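Long-range contacts in ORF10 (Moritella marina, PDB 6RIW), which probably elongates acyl chains on a carrier protein, as the ketosynthase–chain length factor didomain of a polyunsaturated fatty acid synthase: residues N121-T126 against L170-P175; I551-M556 against V580-E585; V576-A581 against I644-I649; E666-R671 against T837-G842; A691-S696 against E743-I748. All coordinates share one frame; numbering follows the deposited sequence.

Interaction 1: residues N121-T126 against L170-P175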
# COMPACT_ATOMS: atom_id res chain seq x y z
N ASN A 121 4.93 -1.59 -2.42
CA ASN A 121 5.01 -0.18 -2.05
C ASN A 121 4.45 0.04 -0.64
O ASN A 121 3.51 -0.65 -0.24
CB ASN A 121 4.26 0.69 -3.07
CG ASN A 121 4.48 2.17 -2.87
OD1 ASN A 121 5.47 2.60 -2.27
ND2 ASN A 121 3.54 2.98 -3.36
N LEU A 122 5.05 0.98 0.10
CA LEU A 122 4.56 1.37 1.42
C LEU A 122 3.40 2.36 1.31
O LEU A 122 3.41 3.25 0.45
CB LEU A 122 5.69 2.04 2.22
CG LEU A 122 6.81 1.14 2.70
CD1 LEU A 122 8.07 1.93 3.11
CD2 LEU A 122 6.31 0.28 3.86
N SER A 123 2.42 2.22 2.19
CA SER A 123 1.34 3.20 2.28
C SER A 123 1.64 4.26 3.33
O SER A 123 0.77 4.58 4.14
CB SER A 123 0.02 2.49 2.60
OG SER A 123 -0.40 1.72 1.49
N PHE A 124 2.86 4.80 3.35
CA PHE A 124 3.30 5.79 4.33
C PHE A 124 3.42 7.17 3.69
O PHE A 124 3.67 7.28 2.49
CB PHE A 124 4.68 5.45 4.88
CG PHE A 124 4.73 4.28 5.82
CD1 PHE A 124 3.58 3.68 6.31
CD2 PHE A 124 5.97 3.79 6.22
CE1 PHE A 124 3.67 2.62 7.19
CE2 PHE A 124 6.06 2.73 7.10
CZ PHE A 124 4.90 2.15 7.59
N PRO A 125 3.35 8.24 4.49
CA PRO A 125 3.69 9.57 3.98
C PRO A 125 5.06 9.56 3.31
O PRO A 125 5.96 8.83 3.73
CB PRO A 125 3.70 10.45 5.23
CG PRO A 125 2.69 9.74 6.19
CD PRO A 125 2.89 8.25 5.89
N THR A 126 5.22 10.40 2.29
CA THR A 126 6.50 10.59 1.64
C THR A 126 7.01 11.99 1.93
O THR A 126 6.31 12.84 2.50
CB THR A 126 6.42 10.38 0.12
OG1 THR A 126 5.63 11.43 -0.46
CG2 THR A 126 5.82 9.00 -0.23
N LEU A 170 -0.94 10.73 -3.99
CA LEU A 170 -1.47 9.43 -4.41
C LEU A 170 -0.36 8.40 -4.21
O LEU A 170 0.29 7.93 -5.15
CB LEU A 170 -1.96 9.48 -5.86
CG LEU A 170 -2.97 10.60 -6.20
CD1 LEU A 170 -3.29 10.60 -7.68
CD2 LEU A 170 -4.25 10.42 -5.39
N VAL A 171 -0.12 8.09 -2.94
CA VAL A 171 1.14 7.43 -2.59
C VAL A 171 1.09 5.93 -2.89
O VAL A 171 2.04 5.37 -3.44
CB VAL A 171 1.46 7.72 -1.11
CG1 VAL A 171 2.50 6.74 -0.59
CG2 VAL A 171 1.96 9.18 -0.94
N ALA A 172 -0.01 5.26 -2.54
CA ALA A 172 -0.00 3.80 -2.55
C ALA A 172 -0.09 3.21 -3.97
O ALA A 172 0.78 2.43 -4.39
CB ALA A 172 -1.13 3.25 -1.66
N GLY A 173 -1.11 3.59 -4.74
CA GLY A 173 -1.38 2.89 -5.98
C GLY A 173 -0.91 3.60 -7.24
O GLY A 173 -0.41 2.96 -8.18
N TYR A 174 -1.04 4.93 -7.29
CA TYR A 174 -0.67 5.67 -8.50
C TYR A 174 0.75 5.39 -9.00
O TYR A 174 0.94 5.40 -10.23
CB TYR A 174 -0.86 7.17 -8.26
CG TYR A 174 -0.62 8.01 -9.50
CD1 TYR A 174 -1.41 7.84 -10.63
CD2 TYR A 174 0.39 8.97 -9.52
CE1 TYR A 174 -1.19 8.62 -11.78
CE2 TYR A 174 0.63 9.74 -10.67
CZ TYR A 174 -0.17 9.56 -11.79
OH TYR A 174 0.05 10.33 -12.92
N PRO A 175 1.76 5.15 -8.17
CA PRO A 175 3.10 4.87 -8.74
C PRO A 175 3.11 3.72 -9.73
O PRO A 175 3.86 3.77 -10.72
CB PRO A 175 3.95 4.58 -7.50
CG PRO A 175 3.31 5.47 -6.43
CD PRO A 175 1.83 5.34 -6.71

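Interaction 2: residues I551-M556 against V580-E585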
# COMPACT_ATOMS: atom_id res chain seq x y z
N ILE A 551 -6.11 2.92 14.55
CA ILE A 551 -6.78 3.99 13.83
C ILE A 551 -8.08 3.46 13.20
O ILE A 551 -8.20 2.26 12.93
CB ILE A 551 -5.87 4.63 12.76
CG1 ILE A 551 -5.47 3.62 11.67
CG2 ILE A 551 -4.63 5.26 13.42
CD1 ILE A 551 -4.93 4.29 10.36
N PRO A 552 -9.06 4.33 12.96
CA PRO A 552 -10.35 3.85 12.42
C PRO A 552 -10.26 3.17 11.07
O PRO A 552 -11.08 2.29 10.81
CB PRO A 552 -11.19 5.14 12.35
CG PRO A 552 -10.61 6.02 13.42
CD PRO A 552 -9.13 5.73 13.42
N GLN A 553 -9.29 3.52 10.21
CA GLN A 553 -9.16 2.81 8.93
C GLN A 553 -9.07 1.30 9.14
O GLN A 553 -9.73 0.51 8.44
CB GLN A 553 -7.94 3.31 8.14
CG GLN A 553 -7.83 2.68 6.71
CD GLN A 553 -6.50 2.93 6.02
OE1 GLN A 553 -5.43 2.71 6.60
NE2 GLN A 553 -6.55 3.37 4.76
N GLN A 554 -8.27 0.87 10.11
CA GLN A 554 -8.12 -0.57 10.34
C GLN A 554 -9.32 -1.16 11.07
O GLN A 554 -9.78 -2.25 10.73
CB GLN A 554 -6.82 -0.83 11.09
CG GLN A 554 -5.58 -0.42 10.25
CD GLN A 554 -4.35 -1.31 10.49
OE1 GLN A 554 -4.29 -2.09 11.45
NE2 GLN A 554 -3.35 -1.18 9.60
N LEU A 555 -9.88 -0.44 12.05
CA LEU A 555 -11.03 -0.98 12.77
C LEU A 555 -12.24 -1.15 11.86
O LEU A 555 -12.96 -2.15 11.93
CB LEU A 555 -11.38 -0.07 13.95
CG LEU A 555 -10.30 -0.03 15.02
CD1 LEU A 555 -10.54 1.11 15.98
CD2 LEU A 555 -10.26 -1.35 15.75
N MET A 556 -12.49 -0.15 11.00
CA MET A 556 -13.61 -0.24 10.07
C MET A 556 -13.47 -1.42 9.13
O MET A 556 -14.45 -2.14 8.88
CB MET A 556 -13.74 1.04 9.25
CG MET A 556 -14.17 2.24 10.04
SD MET A 556 -15.96 2.40 10.05
CE MET A 556 -16.28 2.84 8.34
N VAL A 580 -7.16 -6.35 0.68
CA VAL A 580 -7.77 -5.10 1.14
C VAL A 580 -7.49 -4.02 0.11
O VAL A 580 -6.34 -3.59 -0.06
CB VAL A 580 -7.26 -4.69 2.53
CG1 VAL A 580 -7.90 -3.38 2.97
CG2 VAL A 580 -7.55 -5.81 3.55
N ALA A 581 -8.54 -3.55 -0.56
CA ALA A 581 -8.45 -2.40 -1.45
C ALA A 581 -8.39 -1.12 -0.64
O ALA A 581 -9.27 -0.87 0.19
CB ALA A 581 -9.64 -2.38 -2.40
N MET A 582 -7.35 -0.32 -0.85
CA MET A 582 -7.20 0.87 -0.02
C MET A 582 -6.18 1.78 -0.69
O MET A 582 -5.49 1.38 -1.63
CB MET A 582 -6.78 0.51 1.41
CG MET A 582 -5.53 -0.41 1.46
SD MET A 582 -3.95 0.49 1.23
CE MET A 582 -3.68 1.09 2.93
N GLY A 583 -6.13 3.02 -0.22
CA GLY A 583 -4.99 3.89 -0.41
C GLY A 583 -4.55 4.37 0.97
O GLY A 583 -5.12 3.98 1.99
N MET A 584 -3.51 5.20 0.99
CA MET A 584 -2.99 5.57 2.31
C MET A 584 -4.03 6.38 3.09
O MET A 584 -4.85 7.11 2.52
CB MET A 584 -1.66 6.34 2.20
CG MET A 584 -1.70 7.72 1.60
SD MET A 584 -0.25 8.75 2.14
CE MET A 584 -0.52 8.83 3.86
N GLU A 585 -4.04 6.17 4.40
CA GLU A 585 -4.79 7.04 5.30
C GLU A 585 -4.08 8.38 5.31
O GLU A 585 -2.99 8.51 5.88
CB GLU A 585 -4.83 6.42 6.69
CG GLU A 585 -5.51 7.31 7.75
CD GLU A 585 -6.88 7.81 7.30
OE1 GLU A 585 -7.87 7.05 7.43
OE2 GLU A 585 -6.96 8.98 6.83
O HOH W 1 -8.18 6.14 10.04
O HOH W 2 -2.95 3.75 5.44

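Interaction 3: residues V576-A581 against I644-I649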
# COMPACT_ATOMS: atom_id res chain seq x y z
N VAL A 576 -7.47 -19.35 3.13
CA VAL A 576 -8.31 -18.26 2.64
C VAL A 576 -7.43 -17.03 2.51
O VAL A 576 -6.63 -16.75 3.41
CB VAL A 576 -9.50 -17.99 3.58
CG1 VAL A 576 -10.22 -16.64 3.25
CG2 VAL A 576 -10.49 -19.13 3.50
N ALA A 577 -7.59 -16.30 1.40
CA ALA A 577 -6.86 -15.06 1.17
C ALA A 577 -7.68 -13.84 1.57
O ALA A 577 -8.91 -13.84 1.52
CB ALA A 577 -6.45 -14.95 -0.30
N VAL A 578 -6.98 -12.78 1.99
CA VAL A 578 -7.61 -11.52 2.37
C VAL A 578 -6.95 -10.42 1.55
O VAL A 578 -5.74 -10.20 1.66
CB VAL A 578 -7.46 -11.24 3.88
CG1 VAL A 578 -8.17 -9.94 4.26
CG2 VAL A 578 -8.05 -12.39 4.73
N LEU A 579 -7.73 -9.75 0.69
CA LEU A 579 -7.24 -8.65 -0.12
C LEU A 579 -7.93 -7.38 0.35
O LEU A 579 -9.16 -7.35 0.44
CB LEU A 579 -7.52 -8.88 -1.61
CG LEU A 579 -7.11 -10.24 -2.19
CD1 LEU A 579 -7.50 -10.28 -3.64
CD2 LEU A 579 -5.59 -10.46 -2.05
N VAL A 580 -7.16 -6.35 0.68
CA VAL A 580 -7.77 -5.10 1.14
C VAL A 580 -7.49 -4.02 0.11
O VAL A 580 -6.34 -3.59 -0.06
CB VAL A 580 -7.26 -4.69 2.53
CG1 VAL A 580 -7.90 -3.38 2.97
CG2 VAL A 580 -7.55 -5.81 3.55
N ALA A 581 -8.54 -3.55 -0.56
CA ALA A 581 -8.45 -2.40 -1.45
C ALA A 581 -8.39 -1.12 -0.64
O ALA A 581 -9.27 -0.87 0.19
CB ALA A 581 -9.64 -2.38 -2.40
N ILE A 644 -1.18 -4.64 7.70
CA ILE A 644 -1.46 -5.33 8.96
C ILE A 644 -2.95 -5.46 9.16
O ILE A 644 -3.41 -6.41 9.82
CB ILE A 644 -0.75 -4.62 10.13
CG1 ILE A 644 0.77 -4.71 9.92
CG2 ILE A 644 -1.15 -5.26 11.47
CD1 ILE A 644 1.63 -4.23 11.11
N MET A 645 -3.76 -4.57 8.58
CA MET A 645 -5.20 -4.75 8.77
C MET A 645 -5.70 -6.03 8.11
O MET A 645 -6.59 -6.71 8.66
CB MET A 645 -5.96 -3.50 8.31
CG MET A 645 -6.11 -3.29 6.82
SD MET A 645 -7.05 -1.74 6.57
CE MET A 645 -5.85 -0.84 5.60
N ALA A 646 -5.11 -6.43 6.97
CA ALA A 646 -5.45 -7.73 6.39
C ALA A 646 -4.98 -8.87 7.29
O ALA A 646 -5.71 -9.84 7.53
CB ALA A 646 -4.84 -7.88 4.99
N SER A 647 -3.75 -8.76 7.81
CA SER A 647 -3.20 -9.75 8.74
C SER A 647 -4.05 -9.93 9.99
O SER A 647 -4.11 -11.04 10.53
CB SER A 647 -1.80 -9.34 9.18
OG SER A 647 -0.91 -9.46 8.09
N ARG A 648 -4.67 -8.86 10.47
CA ARG A 648 -5.44 -8.99 11.71
C ARG A 648 -6.65 -9.89 11.52
O ARG A 648 -7.04 -10.61 12.46
CB ARG A 648 -5.89 -7.61 12.21
CG ARG A 648 -4.78 -6.77 12.83
CD ARG A 648 -5.35 -5.46 13.36
NE ARG A 648 -4.41 -4.36 13.21
CZ ARG A 648 -3.44 -4.09 14.08
NH1 ARG A 648 -3.29 -4.84 15.17
NH2 ARG A 648 -2.62 -3.07 13.85
N ILE A 649 -7.25 -9.86 10.33
CA ILE A 649 -8.35 -10.77 10.01
C ILE A 649 -7.83 -12.19 9.89
O ILE A 649 -8.41 -13.13 10.46
CB ILE A 649 -9.07 -10.30 8.74
CG1 ILE A 649 -9.97 -9.10 9.06
CG2 ILE A 649 -9.89 -11.46 8.09
CD1 ILE A 649 -11.07 -9.43 10.09

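Interaction 4: residues E666-R671 against T837-G842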
# COMPACT_ATOMS: atom_id res chain seq x y z
N GLU A 666 -9.07 4.60 -7.72
CA GLU A 666 -10.49 4.25 -7.67
C GLU A 666 -10.74 2.82 -8.15
O GLU A 666 -11.73 2.20 -7.75
CB GLU A 666 -11.32 5.23 -8.53
CG GLU A 666 -11.41 6.64 -7.93
CD GLU A 666 -10.34 7.59 -8.48
OE1 GLU A 666 -9.18 7.14 -8.71
OE2 GLU A 666 -10.64 8.79 -8.67
N ASN A 667 -9.85 2.28 -8.99
CA ASN A 667 -10.01 0.91 -9.48
C ASN A 667 -9.41 -0.14 -8.54
O ASN A 667 -9.27 -1.31 -8.93
CB ASN A 667 -9.43 0.79 -10.89
CG ASN A 667 -10.38 1.34 -11.95
OD1 ASN A 667 -11.60 1.19 -11.84
ND2 ASN A 667 -9.84 2.05 -12.93
N SER A 668 -9.09 0.22 -7.30
CA SER A 668 -8.49 -0.74 -6.37
C SER A 668 -9.34 -2.01 -6.23
O SER A 668 -8.81 -3.13 -6.29
CB SER A 668 -8.31 -0.09 -5.00
OG SER A 668 -7.35 0.96 -5.02
N VAL A 669 -10.64 -1.86 -6.00
CA VAL A 669 -11.49 -3.03 -5.77
C VAL A 669 -11.59 -3.89 -7.03
O VAL A 669 -11.58 -5.13 -6.95
CB VAL A 669 -12.89 -2.60 -5.28
CG1 VAL A 669 -13.86 -3.82 -5.30
CG2 VAL A 669 -12.81 -2.03 -3.86
N TYR A 670 -11.70 -3.27 -8.21
CA TYR A 670 -11.81 -4.07 -9.43
C TYR A 670 -10.50 -4.81 -9.73
O TYR A 670 -10.54 -5.94 -10.22
CB TYR A 670 -12.24 -3.17 -10.60
CG TYR A 670 -13.56 -2.43 -10.34
CD1 TYR A 670 -14.57 -3.03 -9.60
CD2 TYR A 670 -13.77 -1.14 -10.81
CE1 TYR A 670 -15.78 -2.36 -9.34
CE2 TYR A 670 -14.98 -0.47 -10.56
CZ TYR A 670 -15.97 -1.09 -9.84
OH TYR A 670 -17.16 -0.41 -9.60
N ARG A 671 -9.34 -4.23 -9.41
CA ARG A 671 -8.11 -5.01 -9.51
C ARG A 671 -8.09 -6.18 -8.52
O ARG A 671 -7.50 -7.22 -8.83
CB ARG A 671 -6.87 -4.12 -9.31
CG ARG A 671 -6.64 -3.09 -10.44
CD ARG A 671 -6.21 -3.72 -11.78
NE ARG A 671 -5.96 -2.69 -12.79
CZ ARG A 671 -5.76 -2.94 -14.09
NH1 ARG A 671 -5.53 -1.94 -14.94
NH2 ARG A 671 -5.79 -4.20 -14.54
N THR A 837 -16.54 7.31 -2.48
CA THR A 837 -15.66 6.74 -1.46
C THR A 837 -14.30 6.34 -2.02
O THR A 837 -13.59 5.54 -1.40
CB THR A 837 -16.36 5.57 -0.75
OG1 THR A 837 -16.65 4.52 -1.70
CG2 THR A 837 -17.69 6.04 -0.12
N PHE A 838 -13.93 6.88 -3.18
CA PHE A 838 -12.58 6.82 -3.75
C PHE A 838 -11.97 5.42 -3.74
O PHE A 838 -12.36 4.58 -4.56
CB PHE A 838 -11.74 7.91 -3.05
CG PHE A 838 -12.15 9.28 -3.52
CD1 PHE A 838 -11.81 9.68 -4.82
CD2 PHE A 838 -13.04 10.05 -2.78
CE1 PHE A 838 -12.27 10.91 -5.31
CE2 PHE A 838 -13.52 11.29 -3.28
CZ PHE A 838 -13.13 11.70 -4.54
N ASN A 839 -11.01 5.13 -2.86
CA ASN A 839 -10.39 3.81 -2.98
C ASN A 839 -11.34 2.66 -2.65
O ASN A 839 -11.06 1.51 -3.02
CB ASN A 839 -9.14 3.74 -2.09
CG ASN A 839 -8.07 4.69 -2.58
OD1 ASN A 839 -7.69 4.63 -3.73
ND2 ASN A 839 -7.60 5.59 -1.71
N ALA A 840 -12.44 2.92 -1.97
CA ALA A 840 -13.45 1.90 -1.74
C ALA A 840 -14.62 1.97 -2.72
O ALA A 840 -15.59 1.21 -2.57
CB ALA A 840 -13.97 2.01 -0.29
N SER A 841 -14.58 2.87 -3.71
CA SER A 841 -15.78 3.13 -4.52
C SER A 841 -16.22 1.91 -5.32
O SER A 841 -17.42 1.73 -5.57
CB SER A 841 -15.56 4.31 -5.48
OG SER A 841 -14.39 4.11 -6.27
N GLY A 842 -15.28 1.07 -5.76
CA GLY A 842 -15.69 -0.14 -6.47
C GLY A 842 -16.51 -1.08 -5.61
O GLY A 842 -17.40 -1.78 -6.12
O HOH W 3 -12.20 0.81 -5.45
O HOH W 4 -5.14 3.25 -3.97

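Interaction 5: residues A691-S696 against E743-I748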
# COMPACT_ATOMS: atom_id res chain seq x y z
N ALA A 691 -11.94 -6.85 1.00
CA ALA A 691 -12.43 -5.74 1.81
C ALA A 691 -11.93 -4.44 1.21
O ALA A 691 -10.98 -4.40 0.41
CB ALA A 691 -11.99 -5.88 3.28
N ALA A 692 -12.59 -3.36 1.57
CA ALA A 692 -12.22 -2.07 1.01
C ALA A 692 -12.50 -1.02 2.07
O ALA A 692 -13.51 -1.11 2.75
CB ALA A 692 -13.01 -1.74 -0.26
N VAL A 693 -11.63 -0.02 2.18
CA VAL A 693 -11.87 1.04 3.15
C VAL A 693 -11.25 2.32 2.62
O VAL A 693 -10.14 2.33 2.09
CB VAL A 693 -11.32 0.68 4.55
CG1 VAL A 693 -9.83 0.33 4.49
CG2 VAL A 693 -11.56 1.82 5.54
N ASP A 694 -12.00 3.41 2.75
CA ASP A 694 -11.44 4.74 2.53
C ASP A 694 -12.22 5.68 3.44
O ASP A 694 -13.42 5.91 3.24
CB ASP A 694 -11.54 5.18 1.07
CG ASP A 694 -10.57 6.32 0.75
OD1 ASP A 694 -10.12 7.00 1.72
OD2 ASP A 694 -10.25 6.53 -0.44
N LEU A 695 -11.55 6.21 4.44
CA LEU A 695 -12.20 7.22 5.27
C LEU A 695 -12.00 8.58 4.60
O LEU A 695 -11.32 9.49 5.09
CB LEU A 695 -11.67 7.14 6.70
CG LEU A 695 -11.91 5.71 7.24
CD1 LEU A 695 -11.57 5.59 8.72
CD2 LEU A 695 -13.36 5.26 7.01
N SER A 696 -12.64 8.71 3.44
CA SER A 696 -12.45 9.82 2.51
C SER A 696 -13.26 11.07 2.87
O SER A 696 -13.39 11.96 2.02
CB SER A 696 -12.78 9.38 1.08
OG SER A 696 -13.87 8.46 1.05
N GLU A 743 -17.72 8.37 2.76
CA GLU A 743 -16.64 7.52 3.26
C GLU A 743 -17.22 6.24 3.85
O GLU A 743 -18.43 6.14 4.09
CB GLU A 743 -15.78 8.25 4.31
CG GLU A 743 -16.53 8.62 5.59
CD GLU A 743 -15.67 9.46 6.55
OE1 GLU A 743 -14.44 9.57 6.31
OE2 GLU A 743 -16.21 10.04 7.54
N GLY A 744 -16.34 5.27 4.08
CA GLY A 744 -16.76 4.04 4.72
C GLY A 744 -15.90 2.86 4.31
O GLY A 744 -14.77 3.01 3.87
N ALA A 745 -16.47 1.67 4.51
CA ALA A 745 -15.75 0.42 4.35
C ALA A 745 -16.77 -0.65 4.00
O ALA A 745 -17.94 -0.55 4.38
CB ALA A 745 -14.96 0.04 5.62
N ALA A 746 -16.33 -1.67 3.27
CA ALA A 746 -17.25 -2.76 2.95
C ALA A 746 -16.42 -3.97 2.55
O ALA A 746 -15.22 -3.86 2.27
CB ALA A 746 -18.24 -2.35 1.84
N ALA A 747 -17.07 -5.14 2.54
CA ALA A 747 -16.34 -6.36 2.24
C ALA A 747 -17.27 -7.37 1.60
O ALA A 747 -18.50 -7.34 1.82
CB ALA A 747 -15.68 -6.98 3.50
N ILE A 748 -16.69 -8.24 0.77
CA ILE A 748 -17.41 -9.35 0.15
C ILE A 748 -16.54 -10.60 0.27
O ILE A 748 -15.32 -10.52 0.41
CB ILE A 748 -17.77 -9.10 -1.33
CG1 ILE A 748 -16.53 -8.91 -2.20
CG2 ILE A 748 -18.76 -7.94 -1.46
CD1 ILE A 748 -16.87 -8.79 -3.72

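Interaction 1: residues N121-T126 against L170-P175
The carboxamide of Asn121 grips two consecutive carbonyls of the 170-175 turn with a single nitrogen. ND2 lies 3.0 Å from Ala172 O, with an N-H...O angle of 156°, and this acceptor sits close to the amide plane; the second bond, to Val171 O, is shorter at 2.8 Å but bent to 126° and therefore weak. With CG anti to the backbone nitrogen (chi1 -171°), the amide is carried across to the turn, where ND2 also meets Pro175 CG. This end and the isopropyl group of Val171 make the tight part: Val171 CG1 presses to 3.3 Å from Phe124 O, and CG2 meets Thr126 CG2 tip to tip at 3.9 Å. In the thiolase fold of the ketosynthase half, the 121-126 loop runs from strand 115-120 toward helix 129-148, while 170-175 enters helix 174-183; Leu89 of helix 88-104 touches Asn121, Thr126, Val171 and Pro175. The other flank is looser. There Ser123 meets its partner by a single van der Waals contact of its hydroxyl oxygen, OG to Ala172 CB at 3.6 Å, and the partly exposed Phe124 turns its ring off toward Phe230.

Interaction 2: residues I551-M556 against V580-E585
The first turn of helix 552-567 meets the loop that follows strand 576-581, within the chain length factor half, and Gln553 is the residue that spans the gap. Its side chain leaves with CG anti to the backbone nitrogen (chi1 -175°) and stays extended, which brings the amide alongside the loop backbone. NE2 donates to Gly583 O at 3.2 Å; the N-H...O angle is a modest 136°, although the nitrogen approaches almost in line with the carbonyl. The other end of the same amide works through water: one molecule donates to Gln553 OE1 at 2.9 Å and accepts from Glu585 N. Both polar atoms of the amide are thus engaged with the loop. A second water accepts from Gln553 N at 2.9 Å and donates to Glu585 OE1 at 2.8 Å, bridging the helix N-H and the carboxylate. In this thiolase-like domain the helix start, with Ile551 as N-cap residue, probably offers a favourable electrostatic setting for that carboxylate, whose OE2 takes the backbone N-H of Glu587. Van der Waals contacts surround the bonds. Gln553 and Glu585 run alongside one another head to tail, with Gln553 OE1 3.8 Å from Glu585 CB and their planar groups turned 50° apart. Ile551 CD1 rests on Glu585 CG at 4.0 Å, and Met582 CE lies 4.1 Å from Gln553 NE2.

Interaction 3: residues V576-A581 against I644-I649
Val578 and Val580, two residues apart on one side of their strand, form a pair of bumps with a hollow between them, and the methyl of Ala646 sits in it. Ala646 CB is 3.7 Å from Val580 CG2 and 4.0 Å from Val578 CG1, so one small knob touches a branch of each valine. The ends of the row are closed by larger side chains. Val578 CG2 meets Ile649 CG2 at 3.9 Å, the two side chains crossing at about a right angle, while Val580 CG1 lies 4.0 Å from Met645 SD. Val580 reaches both helix residues because CG1 stands anti to the backbone nitrogen (chi1 179°), which turns CG2 to the alanine. The layering is that of the thiolase fold in the chain length factor half: helix 642-653 covers one side of strand 576-581 and helix 668-682 the other, where Leu579 and Ala581 touch it. The N-to-C directions of the strand and helix segments lie 147° apart, nearer antiparallel than parallel, with axes 8.2 Å apart, close spacing that the small Ala646 permits. Replacing Val580 by an alanine would probably open a gap beside Ala646 and take away one of the surfaces the Met645 sulfur packs on. Met557 of helix 552-567 also packs on Val580 and on Ile649.

Interaction 4: residues E666-R671 against T837-G842
Tyr670 lays its phenol end obliquely against the backbone of Gly842, with OH and CZ each 3.5 Å from Gly842 CA. Val669 packs on the same glycine with CB and CG1, CG1 3.8 Å from Gly842 C, and with chi1 at 169° CG2 is turned instead toward Asn839 O. A side chain on Gly842 would collide with Val669 CB, which accounts for how closely the starts of helices 668-682 and 841-854 can meet. Exchanging Tyr670 for an alanine would probably open a gap over Gly842, between the two helices, where the ring now lies. At the other end, Glu666 and Phe838 extend alongside one another in the same direction; the carboxylate OE2 is near the ring edge, 4.1 Å from CD1, with the planes 46° apart. OE1 of that glutamate takes the backbone N-H of Arg873. Ser841 OG bonds to Phe838 O at 2.7 Å, on a lone pair in the carbonyl plane, and passes 3.6 Å from Glu666 O. Two such helices meeting at the core are consistent with the central layer of the thiolase fold. No direct hydrogen bond joins the segments; instead one water donates to Glu666 O and Asn839 O (2.7 and 2.8 Å) and accepts from Val669 N and Gly842 N, so four buried backbone groups at two helix starts are satisfied by a single molecule.

Interaction 5: residues A691-S696 against E743-I748
Ala692 and Ala746 exchange two backbone hydrogen bonds, N to O at 2.8 Å from Ala692 and 2.9 Å from Ala746; Asp694 N to Gly744 O is 3.0 Å and nearly straight (168°), and Gly744 N to Asp694 O 3.1 Å. Val693 and Ala745 form the non-hydrogen-bonded pair between these two, and Ala691 with Ala747 a second one beyond Ala692 and Ala746, their methyls touching, CB to CB, at 3.9 Å. Ala692 O also receives a CA-H...O contact from Ala745. On the outer edges of the pair, backbone groups of Ala691 and Val693 bond to strand 576-581, and those of Ala745 to His477 on strand 469-478. The chain then bends through an inverse gamma turn centred on Leu695, closed by a weak bond from Ser696 N to Asp694 O, a second donor besides Gly744 N. The CB of Glu743 lies against this turn, 3.3 Å from Ser696 N, and the extended chain carries the carboxylate on past it: OE1 to Arg505 in a salt bridge and to Gly697 N, OE2 to Val530 N. Ser696 OG is bonded to Gly742 O, and Asp694 OD2 takes the N-H of Asn839. At the backbone angles of Gly744 any side chain would run into the carbonyl oxygen of Glu743. Small residues on both faces, which helices 552-567 and 841-854 cover, suit a central strand pair of the layered thiolase fold, here antiparallel.

How the interactions relate
Interaction 1 belongs to the ketosynthase half and comes first along the chain; the other four lie in the chain length factor half. Interactions 1 and 2, with centres about 13 Å apart, touch across the boundary through Ser123 and Val171 against Met582 and Met584. Interactions 2 and 3 share Val580 and Ala581 on strand 576-581, and Gln554 probably bonds Arg648. That strand neighbours 687-694, so interaction 5, about 7 Å from interaction 2 between centres, continues the same sheet. Interaction 5 is nested inside the loop closed by interaction 4, to which Asp694 joins it through Asn839. Helices thus cover both sides of one sheet, close to the contact between the halves.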